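Long-range contact in galactan 1,3-beta-galactosidase (Phanerochaete chrysosporium, PDB 7BYS), which probably cleaves beta-1,3-galactan from the chain end as a family 43 glycoside hydrolase with a carbohydrate-binding module that carries calcium: residues A[77-82]-A[103-108]. Numbering follows the deposited sequence.
Sequences SNVVER and SNYGAA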
loop_
_atom_site.group_PDB
_atom_site.type_symbol
_atom_site.label_atom_id
_atom_site.label_comp_id
_atom_site.label_asym_id
_atom_site.label_seq_id
_atom_site.Cartn_x
_atom_site.Cartn_y
_atom_site.Cartn_z
ATOM N N SER A 77 -22.736 8.943 4.130
ATOM C CA SER A 77 -22.908 8.021 5.245
ATOM C C SER A 77 -22.675 6.570 4.843
ATOM O O SER A 77 -22.843 5.671 5.673
ATOM C CB SER A 77 -24.306 8.177 5.849
ATOM O OG SER A 77 -24.580 9.535 6.128
ATOM N N ASN A 78 -22.278 6.322 3.597
ATOM C CA ASN A 78 -22.063 4.973 3.095
ATOM C C ASN A 78 -20.579 4.745 2.823
ATOM O O ASN A 78 -19.756 5.654 2.952
ATOM C CB ASN A 78 -22.888 4.743 1.832
ATOM C CG ASN A 78 -24.347 4.508 2.134
ATOM O OD1 ASN A 78 -25.182 5.389 1.946
ATOM N ND2 ASN A 78 -24.663 3.315 2.606
ATOM N N VAL A 79 -20.264 3.517 2.420
ATOM C CA VAL A 79 -18.895 3.070 2.180
ATOM C C VAL A 79 -18.679 2.909 0.678
ATOM O O VAL A 79 -19.481 2.263 -0.010
ATOM C CB VAL A 79 -18.621 1.751 2.915
ATOM C CG1 VAL A 79 -17.303 1.152 2.462
ATOM C CG2 VAL A 79 -18.628 1.973 4.429
ATOM N N VAL A 80 -17.606 3.510 0.168
ATOM C CA VAL A 80 -17.163 3.318 -1.212
ATOM C C VAL A 80 -15.682 2.998 -1.129
ATOM O O VAL A 80 -14.887 3.859 -0.729
ATOM C CB VAL A 80 -17.394 4.566 -2.075
ATOM C CG1 VAL A 80 -16.678 4.416 -3.418
ATOM C CG2 VAL A 80 -18.883 4.806 -2.291
ATOM N N GLU A 81 -15.305 1.761 -1.484
ATOM C CA GLU A 81 -13.942 1.304 -1.259
ATOM C C GLU A 81 -13.367 0.647 -2.502
ATOM O O GLU A 81 -14.094 0.076 -3.321
ATOM C CB GLU A 81 -13.851 0.323 -0.078
ATOM C CG GLU A 81 -13.965 1.040 1.281
ATOM C CD GLU A 81 -14.021 0.103 2.472
ATOM O OE1 GLU A 81 -14.018 -1.127 2.285
ATOM O OE2 GLU A 81 -14.078 0.605 3.614
ATOM N N ARG A 82 -12.044 0.721 -2.606
ATOM C CA ARG A 82 -11.267 -0.007 -3.599
ATOM C C ARG A 82 -11.766 0.189 -5.039
ATOM O O ARG A 82 -12.049 -0.774 -5.739
ATOM C CB ARG A 82 -11.167 -1.485 -3.243
ATOM C CG ARG A 82 -10.426 -1.707 -1.919
ATOM C CD ARG A 82 -10.371 -3.176 -1.503
ATOM N NE ARG A 82 -9.706 -3.318 -0.202
ATOM C CZ ARG A 82 -8.389 -3.288 -0.013
ATOM N NH1 ARG A 82 -7.549 -3.169 -1.032
ATOM N NH2 ARG A 82 -7.910 -3.412 1.219
ATOM N N SER A 103 -22.165 1.366 6.612
ATOM C CA SER A 103 -21.064 1.581 7.543
ATOM C C SER A 103 -20.772 0.346 8.393
ATOM O O SER A 103 -19.657 0.214 8.903
ATOM C CB SER A 103 -21.347 2.784 8.442
ATOM O OG SER A 103 -22.554 2.596 9.161
ATOM N N ASN A 104 -21.739 -0.556 8.565
ATOM C CA ASN A 104 -21.507 -1.794 9.300
ATOM C C ASN A 104 -21.084 -2.954 8.403
ATOM O O ASN A 104 -20.982 -4.089 8.882
ATOM C CB ASN A 104 -22.725 -2.163 10.170
ATOM C CG ASN A 104 -23.955 -2.543 9.362
ATOM O OD1 ASN A 104 -23.913 -2.667 8.137
ATOM N ND2 ASN A 104 -25.071 -2.734 10.059
ATOM N N TYR A 105 -20.848 -2.694 7.112
ATOM C CA TYR A 105 -20.422 -3.705 6.141
ATOM C C TYR A 105 -21.426 -4.848 5.988
ATOM O O TYR A 105 -21.064 -5.958 5.581
ATOM C CB TYR A 105 -19.007 -4.215 6.432
ATOM C CG TYR A 105 -17.975 -3.136 6.254
ATOM C CD1 TYR A 105 -17.426 -2.882 5.003
ATOM C CD2 TYR A 105 -17.569 -2.351 7.322
ATOM C CE1 TYR A 105 -16.485 -1.893 4.824
ATOM C CE2 TYR A 105 -16.630 -1.352 7.152
ATOM C CZ TYR A 105 -16.089 -1.128 5.898
ATOM O OH TYR A 105 -15.156 -0.131 5.729
ATOM N N GLY A 106 -22.699 -4.596 6.286
ATOM C CA GLY A 106 -23.716 -5.618 6.168
ATOM C C GLY A 106 -24.374 -5.739 4.816
ATOM O O GLY A 106 -25.077 -6.723 4.578
ATOM N N ALA A 107 -24.173 -4.768 3.921
ATOM C CA ALA A 107 -24.827 -4.761 2.615
ATOM C C ALA A 107 -24.070 -5.568 1.563
ATOM O O ALA A 107 -24.703 -6.214 0.720
ATOM C CB ALA A 107 -25.023 -3.321 2.130
ATOM N N ALA A 108 -22.733 -5.531 1.590
ATOM C CA ALA A 108 -21.872 -6.386 0.765
ATOM C C ALA A 108 -22.253 -6.367 -0.718
ATOM O O ALA A 108 -22.598 -7.389 -1.307
ATOM C CB ALA A 108 -21.835 -7.813 1.312
HETATM O O HOH W 1 -24.273 3.260 6.275
#
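Tyr105 gives its phenol hydrogen to Glu81: OH of Tyr105 lies 2.5 Å from OE2 of Glu81, a very short bond. The carboxylate meets the ring at its edge, with CD in the ring plane. The two flat groups are turned 42° apart. OE1 of Glu81 comes 3.6 Å from CE1 of Tyr105. Val79 adds an apolar contact, its CG1 3.9 Å from CE1 of Tyr105. Its other methyl, CG2, packs on CA of Ser103 at 4.0 Å. With CG1 anti to the backbone N (chi1 169°), the valine splits its branches between the two loop residues. One water joins the backbones, giving a hydrogen to Ser77 O and accepting one from Ser103 N, each at 2.9 Å. The fold here is the five-bladed beta-propeller of family 43. Strand 79-88 is the first, innermost strand of its four-stranded blade, and 103-108 lies in the loop joining strands 93-101 and 109-115. Glu81 and Arg82 bind galactose in another structure of this protein; Asp137 of the same site lies about 5 Å from Glu81, between side chains. Were Glu81 an alanine, the Tyr105 hydroxyl would probably lose this acceptor and its ring be freer to turn. Further out, Asn104 OD1 accepts from Gly106 N in an Asx turn that brackets Tyr105. Arg136 bonds to the Tyr105 carbonyl, and Asp101 holds the backbone N of Ala107 and Ala108.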